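Local atomic coordinates of nitrite oxidoreductase subunit A (Kuenenia stuttgartiensis, PDB entry 7B04), a protein that is a molybdopterin oxidoreductase-family subunit that carries a molybdenum atom, an iron/sulfur cluster and two MD1 molecules. Residues D175-Y180 against F693-N698; V449-V454 against H816-F821; L649-V654 against I677-I682. All blocks are in the same frame, centred on the assembly; numbering follows the deposited sequence.

How the contacts relate
Contacts 1 and 3 are buried neighbours, with centres about 11 Å apart, and both reach one mixed sheet. Contact 3 pairs strands 648-652 and 676-681 within it, while contact 1 lays helix 174-191 on the adjoining strand 693-696. The two meet directly: Phe695 packs on Met678, Phe695 N probably bonds Ser679 O, and both contacts run out toward MD1. Contact 2, partly buried and on the opposite side of the chain's centre, joins two loop regions about 55 Å from contact 1, centre to centre. Chemistry follows place: apolar ring packing in contact 1, backbone pairing with aromatic and ligand contacts in contact 3, and one main-chain to serine bond in contact 2.

Contact 1 of 3, residues D175-Y180 against F693-N698; sequences DEAFTY and FAFPAN
Phe693 and Phe695, two residues apart on one strand, stand up toward the helix as a pair of bumps, and Ala177 sits across the ends of both. The backbone oxygen of Ala177 comes obliquely to the first ring, Ala177 O lying 3.5 Å from Phe693 CE1, while its methyl meets the second, Ala177 CB lying 3.9 Å from Phe695 CE1. In both phenylalanines CG is anti to the carbonyl carbon (chi1 -76° for Phe693 and -62° for Phe695), which sets the two rings side by side along the strand. One turn further on, the methylene of Tyr180 closes in on the first ring at its edge, near the ring plane, with Tyr180 CB 3.8 Å from Phe693 CZ. The Tyr180 phenol leads away from the strand to a hydrogen bond with Asp145. This is helix-on-sheet packing of an alpha/beta layer: helix 174-191 lies over the sheet face that carries Phe693, Met678 and Phe695, and the axes of the short helix and strand segments pass 9.9 Å apart at 138°. The nearest CA atoms are those of Ala177 and Phe693, 7.6 Å apart, where the helix presents a methyl and a backbone oxygen. Phe178 starts out away from the strand, but its ring swings back until Phe178 CE1 is 4.2 Å from Phe695 CE1. Met741 of helix 734-749 touches both of these rings, and Trp140 meets Phe693 edge-to-face. Past the end of the strand, Ala697 and Asn698 leave the helix behind and touch MD1.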
loop_
_atom_site.group_PDB
_atom_site.type_symbol
_atom_site.label_atom_id
_atom_site.label_comp_id
_atom_site.label_asym_id
_atom_site.label_seq_id
_atom_site.Cartn_x
_atom_site.Cartn_y
_atom_site.Cartn_z
ATOM N N ASP B 175 32.313 -15.892 -10.168
ATOM C CA ASP B 175 32.897 -17.152 -10.615
ATOM C C ASP B 175 32.938 -18.162 -9.482
ATOM O O ASP B 175 32.588 -19.336 -9.664
ATOM C CB ASP B 175 34.308 -16.898 -11.141
ATOM C CG ASP B 175 34.771 -17.958 -12.119
ATOM O OD1 ASP B 175 34.080 -18.188 -13.134
ATOM O OD2 ASP B 175 35.820 -18.575 -11.866
ATOM N N GLU B 176 33.256 -17.688 -8.280
ATOM C CA GLU B 176 33.317 -18.566 -7.118
ATOM C C GLU B 176 31.931 -19.063 -6.746
ATOM O O GLU B 176 31.722 -20.258 -6.505
ATOM C CB GLU B 176 33.921 -17.801 -5.936
ATOM C CG GLU B 176 35.269 -18.212 -5.428
ATOM C CD GLU B 176 35.624 -17.376 -4.218
ATOM O OE1 GLU B 176 36.330 -16.358 -4.381
ATOM O OE2 GLU B 176 35.155 -17.709 -3.110
ATOM N N ALA B 177 30.959 -18.155 -6.753
ATOM C CA ALA B 177 29.582 -18.520 -6.440
ATOM C C ALA B 177 29.030 -19.498 -7.466
ATOM O O ALA B 177 28.331 -20.454 -7.115
ATOM C CB ALA B 177 28.712 -17.260 -6.367
ATOM N N PHE B 178 29.314 -19.259 -8.745
ATOM C CA PHE B 178 28.867 -20.183 -9.789
ATOM C C PHE B 178 29.529 -21.551 -9.654
ATOM O O PHE B 178 28.866 -22.586 -9.788
ATOM C CB PHE B 178 29.185 -19.619 -11.175
ATOM C CG PHE B 178 28.281 -18.517 -11.617
ATOM C CD1 PHE B 178 26.932 -18.541 -11.318
ATOM C CD2 PHE B 178 28.780 -17.461 -12.360
ATOM C CE1 PHE B 178 26.099 -17.523 -11.742
ATOM C CE2 PHE B 178 27.947 -16.436 -12.785
ATOM C CZ PHE B 178 26.603 -16.473 -12.473
ATOM N N THR B 179 30.834 -21.573 -9.371
ATOM C CA THR B 179 31.586 -22.827 -9.356
ATOM C C THR B 179 31.121 -23.743 -8.231
ATOM O O THR B 179 30.884 -24.935 -8.451
ATOM C CB THR B 179 33.087 -22.542 -9.235
ATOM O OG1 THR B 179 33.470 -21.588 -10.231
ATOM C CG2 THR B 179 33.880 -23.821 -9.472
ATOM N N TYR B 180 31.001 -23.209 -7.014
ATOM C CA TYR B 180 30.491 -24.014 -5.906
ATOM C C TYR B 180 29.073 -24.509 -6.180
ATOM O O TYR B 180 28.752 -25.676 -5.925
ATOM C CB TYR B 180 30.526 -23.207 -4.608
ATOM C CG TYR B 180 31.881 -23.149 -3.950
ATOM C CD1 TYR B 180 32.372 -24.233 -3.238
ATOM C CD2 TYR B 180 32.670 -22.011 -4.040
ATOM C CE1 TYR B 180 33.612 -24.187 -2.632
ATOM C CE2 TYR B 180 33.912 -21.955 -3.439
ATOM C CZ TYR B 180 34.378 -23.046 -2.736
ATOM O OH TYR B 180 35.614 -22.994 -2.134
ATOM N N PHE B 693 22.896 -20.039 -1.016
ATOM C CA PHE B 693 23.442 -19.120 -2.002
ATOM C C PHE B 693 22.535 -17.908 -2.140
ATOM O O PHE B 693 21.329 -17.979 -1.888
ATOM C CB PHE B 693 23.599 -19.787 -3.373
ATOM C CG PHE B 693 24.765 -20.722 -3.466
ATOM C CD1 PHE B 693 26.021 -20.253 -3.807
ATOM C CD2 PHE B 693 24.603 -22.076 -3.223
ATOM C CE1 PHE B 693 27.095 -21.114 -3.902
ATOM C CE2 PHE B 693 25.674 -22.942 -3.315
ATOM C CZ PHE B 693 26.921 -22.460 -3.655
ATOM N N ALA B 694 23.132 -16.793 -2.552
ATOM C CA ALA B 694 22.398 -15.569 -2.836
ATOM C C ALA B 694 23.034 -14.901 -4.043
ATOM O O ALA B 694 24.256 -14.735 -4.089
ATOM C CB ALA B 694 22.402 -14.618 -1.634
ATOM N N PHE B 695 22.209 -14.527 -5.012
ATOM C CA PHE B 695 22.695 -13.906 -6.243
ATOM C C PHE B 695 22.045 -12.544 -6.418
ATOM O O PHE B 695 20.823 -12.467 -6.644
ATOM C CB PHE B 695 22.407 -14.799 -7.449
ATOM C CG PHE B 695 23.094 -16.130 -7.387
ATOM C CD1 PHE B 695 24.434 -16.247 -7.713
ATOM C CD2 PHE B 695 22.404 -17.261 -6.989
ATOM C CE1 PHE B 695 25.072 -17.471 -7.651
ATOM C CE2 PHE B 695 23.035 -18.485 -6.924
ATOM C CZ PHE B 695 24.370 -18.592 -7.256
ATOM N N PRO B 696 22.803 -11.452 -6.319
ATOM C CA PRO B 696 22.215 -10.115 -6.472
ATOM C C PRO B 696 21.853 -9.855 -7.926
ATOM O O PRO B 696 22.709 -9.895 -8.812
ATOM C CB PRO B 696 23.325 -9.179 -5.983
ATOM C CG PRO B 696 24.579 -9.945 -6.211
ATOM C CD PRO B 696 24.240 -11.393 -6.004
ATOM N N ALA B 697 20.574 -9.603 -8.165
ATOM C CA ALA B 697 20.059 -9.300 -9.488
ATOM C C ALA B 697 19.822 -7.805 -9.642
ATOM O O ALA B 697 19.765 -7.051 -8.667
ATOM C CB ALA B 697 18.760 -10.058 -9.743
ATOM N N ASN B 698 19.683 -7.382 -10.892
ATOM C CA ASN B 698 19.368 -5.996 -11.192
ATOM C C ASN B 698 17.882 -5.742 -10.973
ATOM O O ASN B 698 17.041 -6.545 -11.388
ATOM C CB ASN B 698 19.750 -5.666 -12.632
ATOM C CG ASN B 698 21.235 -5.424 -12.801
ATOM O OD1 ASN B 698 21.883 -4.848 -11.929
ATOM N ND2 ASN B 698 21.778 -5.847 -13.937
#

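Contact 2 of 3, residues V449-V454 against H816-F821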
loop_
_atom_site.group_PDB
_atom_site.type_symbol
_atom_site.label_atom_id
_atom_site.label_comp_id
_atom_site.label_asym_id
_atom_site.label_seq_id
_atom_site.Cartn_x
_atom_site.Cartn_y
_atom_site.Cartn_z
ATOM N N VAL B 449 -23.996 -26.639 -28.932
ATOM C CA VAL B 449 -24.214 -25.710 -27.807
ATOM C C VAL B 449 -24.651 -24.392 -28.410
ATOM O O VAL B 449 -24.328 -24.102 -29.538
ATOM C CB VAL B 449 -22.922 -25.534 -26.999
ATOM C CG1 VAL B 449 -21.959 -24.609 -27.702
ATOM C CG2 VAL B 449 -23.209 -25.047 -25.598
ATOM N N GLY B 450 -25.377 -23.645 -27.621
ATOM C CA GLY B 450 -25.912 -22.354 -28.006
ATOM C C GLY B 450 -26.945 -22.493 -29.104
ATOM O O GLY B 450 -27.846 -23.339 -29.049
ATOM N N GLU B 451 -26.802 -21.652 -30.125
ATOM C CA GLU B 451 -27.723 -21.606 -31.251
ATOM C C GLU B 451 -27.550 -22.782 -32.201
ATOM O O GLU B 451 -28.312 -22.881 -33.170
ATOM C CB GLU B 451 -27.522 -20.294 -32.013
ATOM C CG GLU B 451 -28.240 -19.098 -31.417
ATOM C CD GLU B 451 -29.608 -18.889 -32.031
ATOM O OE1 GLU B 451 -29.745 -19.096 -33.255
ATOM O OE2 GLU B 451 -30.542 -18.512 -31.294
ATOM N N THR B 452 -26.566 -23.656 -31.956
ATOM C CA THR B 452 -26.421 -24.869 -32.757
ATOM C C THR B 452 -27.598 -25.822 -32.574
ATOM O O THR B 452 -27.947 -26.555 -33.506
ATOM C CB THR B 452 -25.105 -25.568 -32.405
ATOM O OG1 THR B 452 -24.017 -24.647 -32.567
ATOM C CG2 THR B 452 -24.879 -26.772 -33.308
ATOM N N LEU B 453 -28.238 -25.809 -31.399
ATOM C CA LEU B 453 -29.383 -26.684 -31.182
ATOM C C LEU B 453 -30.619 -26.181 -31.909
ATOM O O LEU B 453 -31.467 -26.989 -32.294
ATOM C CB LEU B 453 -29.677 -26.850 -29.685
ATOM C CG LEU B 453 -28.492 -27.453 -28.917
ATOM C CD1 LEU B 453 -28.439 -26.849 -27.537
ATOM C CD2 LEU B 453 -28.539 -28.981 -28.866
ATOM N N VAL B 454 -30.775 -24.865 -32.051
ATOM C CA VAL B 454 -31.924 -24.349 -32.789
ATOM C C VAL B 454 -31.765 -24.654 -34.275
ATOM O O VAL B 454 -32.751 -24.927 -34.971
ATOM C CB VAL B 454 -32.089 -22.829 -32.540
ATOM C CG1 VAL B 454 -33.173 -22.244 -33.438
ATOM C CG2 VAL B 454 -32.402 -22.560 -31.077
ATOM N N HIS B 816 -21.599 -15.420 -28.101
ATOM C CA HIS B 816 -22.003 -14.638 -29.263
ATOM C C HIS B 816 -21.881 -15.421 -30.566
ATOM O O HIS B 816 -22.626 -15.148 -31.514
ATOM C CB HIS B 816 -21.178 -13.352 -29.342
ATOM C CG HIS B 816 -21.561 -12.326 -28.321
ATOM N ND1 HIS B 816 -21.019 -12.295 -27.055
ATOM C CD2 HIS B 816 -22.439 -11.296 -28.379
ATOM C CE1 HIS B 816 -21.544 -11.290 -26.377
ATOM N NE2 HIS B 816 -22.408 -10.667 -27.158
ATOM N N GLU B 817 -20.958 -16.378 -30.642
ATOM C CA GLU B 817 -20.778 -17.181 -31.845
ATOM C C GLU B 817 -21.140 -18.648 -31.639
ATOM O O GLU B 817 -20.941 -19.458 -32.552
ATOM C CB GLU B 817 -19.339 -17.061 -32.352
ATOM C CG GLU B 817 -18.986 -15.683 -32.893
ATOM C CD GLU B 817 -17.544 -15.587 -33.351
ATOM O OE1 GLU B 817 -16.780 -16.546 -33.117
ATOM O OE2 GLU B 817 -17.174 -14.553 -33.947
ATOM N N SER B 818 -21.667 -19.006 -30.466
ATOM C CA SER B 818 -22.140 -20.361 -30.171
ATOM C C SER B 818 -21.006 -21.383 -30.294
ATOM O O SER B 818 -21.077 -22.352 -31.054
ATOM C CB SER B 818 -23.328 -20.733 -31.065
ATOM O OG SER B 818 -24.443 -19.901 -30.797
ATOM N N LEU B 819 -19.945 -21.140 -29.524
ATOM C CA LEU B 819 -18.780 -22.006 -29.411
ATOM C C LEU B 819 -18.776 -22.726 -28.062
ATOM O O LEU B 819 -19.275 -22.191 -27.068
ATOM C CB LEU B 819 -17.481 -21.209 -29.572
ATOM C CG LEU B 819 -16.939 -21.075 -31.000
ATOM C CD1 LEU B 819 -17.927 -20.360 -31.908
ATOM C CD2 LEU B 819 -15.599 -20.354 -31.005
ATOM N N PRO B 820 -18.258 -23.950 -28.001
ATOM C CA PRO B 820 -18.300 -24.709 -26.747
ATOM C C PRO B 820 -17.264 -24.239 -25.738
ATOM O O PRO B 820 -16.213 -23.698 -26.085
ATOM C CB PRO B 820 -18.003 -26.144 -27.198
ATOM C CG PRO B 820 -17.148 -25.972 -28.404
ATOM C CD PRO B 820 -17.654 -24.730 -29.097
ATOM N N PHE B 821 -17.585 -24.458 -24.464
ATOM C CA PHE B 821 -16.655 -24.204 -23.376
ATOM C C PHE B 821 -15.631 -25.336 -23.298
ATOM O O PHE B 821 -15.636 -26.269 -24.104
ATOM C CB PHE B 821 -17.407 -24.055 -22.053
ATOM C CG PHE B 821 -18.331 -22.870 -22.006
ATOM C CD1 PHE B 821 -17.849 -21.609 -21.695
ATOM C CD2 PHE B 821 -19.684 -23.018 -22.268
ATOM C CE1 PHE B 821 -18.699 -20.519 -21.649
ATOM C CE2 PHE B 821 -20.537 -21.931 -22.225
ATOM C CZ PHE B 821 -20.045 -20.680 -21.915
#
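A type II' beta turn, Val449 to Thr452, leads into the short helix 452-455 and meets Ser818, the residue with positive phi where the chain leaves helix 812-816. The polar link is a single bond from the turn's backbone to the serine hydroxyl: Glu451 N donates to Ser818 OG at 3.0 Å, with a nearly straight N-H...O angle of 160°. With OG anti to its own carbonyl carbon (chi1 -64°), Ser818 turns the hydroxyl onto the turn. The backbones come close at Gly450, whose CA lies 4.8 Å from Ser818 CA; Gly450 has no side chain, and the Ser818 side chain points into this spot. Val449 O, the acceptor that closes the turn, takes a weak bond from Thr452 N and a second from Thr452 OG1 at 3.1 Å. Val449 supplies the apolar half of the contact. Its CG1 lies against the Leu819-Pro820 peptide, 3.7 Å from Leu819 O, and reaches the proline ring at 4.3 Å from Pro820 CB. The carboxylate of Glu451 heads outward to a salt bridge with Lys379, and Pro820 O is held by Gln418. Positive phi (66°) at Gly450, the second residue of the turn, is the backbone shape characteristic of a type II' beta turn, which here opens directly into a helix.

Contact 3 of 3, residues L649-V654 against I677-I682. With MD1 (phosphoric acid 4-(2-amino-4-oxo-3,4,5,6,-tetrahydro-pteridin-6-yl)-2-hydroxy-3,4-dimercapto-but-3-en-yl ester guanylate ester), chain C.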
loop_
_atom_site.group_PDB
_atom_site.type_symbol
_atom_site.label_atom_id
_atom_site.label_comp_id
_atom_site.label_asym_id
_atom_site.label_seq_id
_atom_site.Cartn_x
_atom_site.Cartn_y
_atom_site.Cartn_z
ATOM N N LEU B 649 17.433 -26.634 -4.650
ATOM C CA LEU B 649 16.360 -25.675 -4.862
ATOM C C LEU B 649 16.972 -24.336 -5.230
ATOM O O LEU B 649 17.943 -23.898 -4.606
ATOM C CB LEU B 649 15.486 -25.537 -3.612
ATOM C CG LEU B 649 14.409 -24.454 -3.627
ATOM C CD1 LEU B 649 13.463 -24.668 -4.796
ATOM C CD2 LEU B 649 13.647 -24.439 -2.311
ATOM N N TRP B 650 16.409 -23.694 -6.253
ATOM C CA TRP B 650 16.851 -22.362 -6.643
ATOM C C TRP B 650 15.675 -21.581 -7.214
ATOM O O TRP B 650 14.954 -22.096 -8.076
ATOM C CB TRP B 650 17.990 -22.478 -7.658
ATOM C CG TRP B 650 18.542 -21.197 -8.165
ATOM C CD1 TRP B 650 18.608 -20.005 -7.506
ATOM C CD2 TRP B 650 19.156 -20.988 -9.437
ATOM N NE1 TRP B 650 19.210 -19.061 -8.300
ATOM C CE2 TRP B 650 19.555 -19.641 -9.493
ATOM C CE3 TRP B 650 19.395 -21.809 -10.542
ATOM C CZ2 TRP B 650 20.183 -19.096 -10.608
ATOM C CZ3 TRP B 650 20.017 -21.267 -11.648
ATOM C CH2 TRP B 650 20.405 -19.922 -11.673
ATOM N N PHE B 651 15.486 -20.347 -6.731
ATOM C CA PHE B 651 14.304 -19.565 -7.078
ATOM C C PHE B 651 14.615 -18.076 -7.196
ATOM O O PHE B 651 15.353 -17.528 -6.373
ATOM C CB PHE B 651 13.193 -19.793 -6.041
ATOM C CG PHE B 651 13.644 -19.627 -4.613
ATOM C CD1 PHE B 651 14.252 -20.672 -3.940
ATOM C CD2 PHE B 651 13.433 -18.435 -3.938
ATOM C CE1 PHE B 651 14.670 -20.527 -2.629
ATOM C CE2 PHE B 651 13.843 -18.285 -2.626
ATOM C CZ PHE B 651 14.463 -19.333 -1.971
ATOM N N THR B 652 14.043 -17.439 -8.236
ATOM C CA THR B 652 14.213 -16.020 -8.557
ATOM C C THR B 652 12.878 -15.302 -8.387
ATOM O O THR B 652 11.810 -15.908 -8.540
ATOM C CB THR B 652 14.686 -15.771 -10.022
ATOM O OG1 THR B 652 13.675 -16.212 -10.955
ATOM C CG2 THR B 652 15.957 -16.533 -10.314
ATOM N N ASN B 653 12.909 -14.007 -8.154
ATOM C CA ASN B 653 11.677 -13.192 -8.048
ATOM C C ASN B 653 10.692 -13.783 -7.049
ATOM O O ASN B 653 9.532 -13.527 -7.197
ATOM C CB ASN B 653 10.995 -13.038 -9.389
ATOM C CG ASN B 653 10.342 -11.705 -9.631
ATOM O OD1 ASN B 653 9.324 -11.634 -10.288
ATOM N ND2 ASN B 653 10.921 -10.634 -9.169
ATOM N N VAL B 654 11.148 -14.530 -6.056
ATOM C CA VAL B 654 10.200 -15.008 -5.018
ATOM C C VAL B 654 10.917 -15.016 -3.678
ATOM O O VAL B 654 12.095 -15.212 -3.690
ATOM C CB VAL B 654 9.628 -16.388 -5.369
ATOM C CG1 VAL B 654 8.221 -16.276 -5.880
ATOM C CG2 VAL B 654 10.458 -17.107 -6.390
ATOM N N ILE B 677 20.017 -24.790 -1.133
ATOM C CA ILE B 677 18.965 -23.799 -1.308
ATOM C C ILE B 677 19.607 -22.545 -1.876
ATOM O O ILE B 677 20.615 -22.063 -1.348
ATOM C CB ILE B 677 18.243 -23.494 0.018
ATOM C CG1 ILE B 677 17.485 -24.723 0.524
ATOM C CG2 ILE B 677 17.306 -22.310 -0.145
ATOM C CD1 ILE B 677 18.250 -25.543 1.534
ATOM N N MET B 678 19.025 -22.018 -2.944
ATOM C CA MET B 678 19.612 -20.897 -3.658
ATOM C C MET B 678 18.510 -19.899 -3.963
ATOM O O MET B 678 17.377 -20.284 -4.267
ATOM C CB MET B 678 20.288 -21.364 -4.950
ATOM C CG MET B 678 21.452 -22.303 -4.727
ATOM S SD MET B 678 21.892 -23.178 -6.234
ATOM C CE MET B 678 22.509 -21.849 -7.250
ATOM N N SER B 679 18.847 -18.618 -3.888
ATOM C CA SER B 679 17.871 -17.575 -4.146
ATOM C C SER B 679 18.522 -16.442 -4.918
ATOM O O SER B 679 19.608 -15.973 -4.560
ATOM C CB SER B 679 17.257 -17.053 -2.849
ATOM O OG SER B 679 16.371 -15.978 -3.112
ATOM N N THR B 680 17.852 -16.014 -5.977
ATOM C CA THR B 680 18.171 -14.784 -6.679
ATOM C C THR B 680 17.253 -13.675 -6.191
ATOM O O THR B 680 16.034 -13.867 -6.095
ATOM C CB THR B 680 18.005 -14.952 -8.184
ATOM O OG1 THR B 680 18.960 -15.906 -8.659
ATOM C CG2 THR B 680 18.217 -13.636 -8.881
ATOM N N ASP B 681 17.832 -12.531 -5.849
ATOM C CA ASP B 681 17.032 -11.443 -5.307
ATOM C C ASP B 681 17.823 -10.142 -5.401
ATOM O O ASP B 681 18.968 -10.111 -5.863
ATOM C CB ASP B 681 16.605 -11.740 -3.866
ATOM C CG ASP B 681 15.417 -10.910 -3.439
ATOM O OD1 ASP B 681 15.212 -9.819 -4.016
ATOM O OD2 ASP B 681 14.675 -11.367 -2.553
ATOM N N ILE B 682 17.175 -9.057 -4.975
ATOM C CA ILE B 682 17.778 -7.730 -4.921
ATOM C C ILE B 682 17.949 -7.240 -3.494
ATOM O O ILE B 682 18.661 -6.245 -3.275
ATOM C CB ILE B 682 16.961 -6.706 -5.737
ATOM C CG1 ILE B 682 15.568 -6.544 -5.129
ATOM C CG2 ILE B 682 16.855 -7.148 -7.188
ATOM C CD1 ILE B 682 14.772 -5.402 -5.716
HETATM P PB MD1 C . 6.070 -13.910 -3.590
HETATM O O3B MD1 C . 6.051 -12.346 -3.081
HETATM O O1B MD1 C . 7.095 -14.655 -2.771
HETATM O O2B MD1 C . 6.473 -13.949 -5.045
HETATM O O3A MD1 C . 4.600 -14.650 -3.434
HETATM C C10 MD1 C . 3.411 -13.921 -3.340
HETATM C C11 MD1 C . 2.453 -14.632 -2.340
HETATM O O11 MD1 C . 2.590 -13.937 -0.898
HETATM C C12 MD1 C . 1.198 -14.636 -2.793
HETATM S S12 MD1 C . 0.815 -13.726 -4.318
HETATM C C13 MD1 C . -0.010 -15.370 -2.140
HETATM S S13 MD1 C . -1.574 -15.144 -3.038
HETATM C C14 MD1 C . -0.066 -16.178 -0.930
HETATM N N15 MD1 C . -0.869 -15.284 0.128
HETATM C C16 MD1 C . -0.770 -15.679 1.479
HETATM C C15 MD1 C . -1.696 -15.074 2.473
HETATM O O14 MD1 C . -2.506 -14.286 2.116
HETATM N N17 MD1 C . -1.607 -15.460 3.906
HETATM C C17 MD1 C . -0.548 -16.482 4.369
HETATM N N16 MD1 C . -0.466 -16.860 5.767
HETATM N N18 MD1 C . 0.396 -17.105 3.371
HETATM C C20 MD1 C . 0.327 -16.750 1.978
HETATM N N8 MD1 C . 1.234 -17.353 1.093
HETATM C C7 MD1 C . 1.181 -16.853 -0.425
HETATM P PA MD1 C . 7.323 -11.312 -3.280
HETATM O O1A MD1 C . 6.835 -9.886 -3.351
HETATM O O2A MD1 C . 8.227 -11.477 -2.095
HETATM O "O5'" MD1 C . 8.249 -11.646 -4.599
HETATM C "C5'" MD1 C . 9.194 -10.673 -4.946
HETATM C "C4'" MD1 C . 10.611 -11.050 -4.389
HETATM O "O4'" MD1 C . 11.661 -10.953 -5.533
HETATM C "C1'" MD1 C . 12.418 -9.614 -5.283
HETATM N N9 MD1 C . 12.501 -8.804 -6.530
HETATM C C4 MD1 C . 13.233 -9.255 -7.535
HETATM N N3 MD1 C . 14.039 -10.494 -7.681
HETATM C C2 MD1 C . 14.756 -10.741 -8.924
HETATM N N2 MD1 C . 15.538 -11.949 -9.060
HETATM N N1 MD1 C . 14.693 -9.802 -10.015
HETATM C C6 MD1 C . 13.916 -8.613 -9.867
HETATM O O6 MD1 C . 13.860 -7.837 -10.759
HETATM C C5 MD1 C . 13.161 -8.355 -8.555
HETATM N N7 MD1 C . 12.382 -7.357 -8.154
HETATM C C8 MD1 C . 11.965 -7.624 -6.896
HETATM C "C2'" MD1 C . 11.760 -9.003 -4.380
HETATM O "O2'" MD1 C . 12.667 -8.255 -3.516
HETATM C "C3'" MD1 C . 10.995 -10.195 -3.520
HETATM O "O3'" MD1 C . 11.943 -10.796 -2.589
#
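Leu649, Trp650 and Phe651 pair in parallel with Ile677, Met678 and Ser679, joining the two strands of a beta-alpha-beta unit whose crossover contains helix 663-670. The pairing is most regular around Phe651: its N donates to Met678 O at 3.1 Å, from above the carbonyl plane, and its O accepts from Thr680 N at 2.9 Å. The bond from Met678 N to Leu649 O is weak. Packing is dense on the face of Trp650, Met678 and Thr680. The indole, its CG anti to the backbone N (chi1 179°), projects from the sheet with its CD1 and NE1 edge turned to Met678 and Thr680, and Met678 bends at chi3 to lay its CE over one ring face, 4.1 Å from the centroid of the five-membered ring, with SD oblique to the same ring. Trp650 NE1 then donates to Thr680 OG1 at 3.2 Å, the oxygen lying 21° out of the ring plane, so the indole is fixed at its edge as well as over its face. On the other face, the Phe651 ring folds across toward Ser679, whose CB sits off-centre under it, 4.0 Å from the centroid. The strands loosen at their C-terminal ends, where Asn653 CA and Asp681 CA have spread to 6.3 Å. This end is buried too, with MD1 lodged against it. The C-terminal ends of parallel strands in alpha/beta folds are a classic nucleotide-binding place, and here the Asp681 carboxylate grips the ribose with both oxygens, OD1 accepting from MD1 O2' at 3.0 Å and OD2 from MD1 O3' at 2.8 Å.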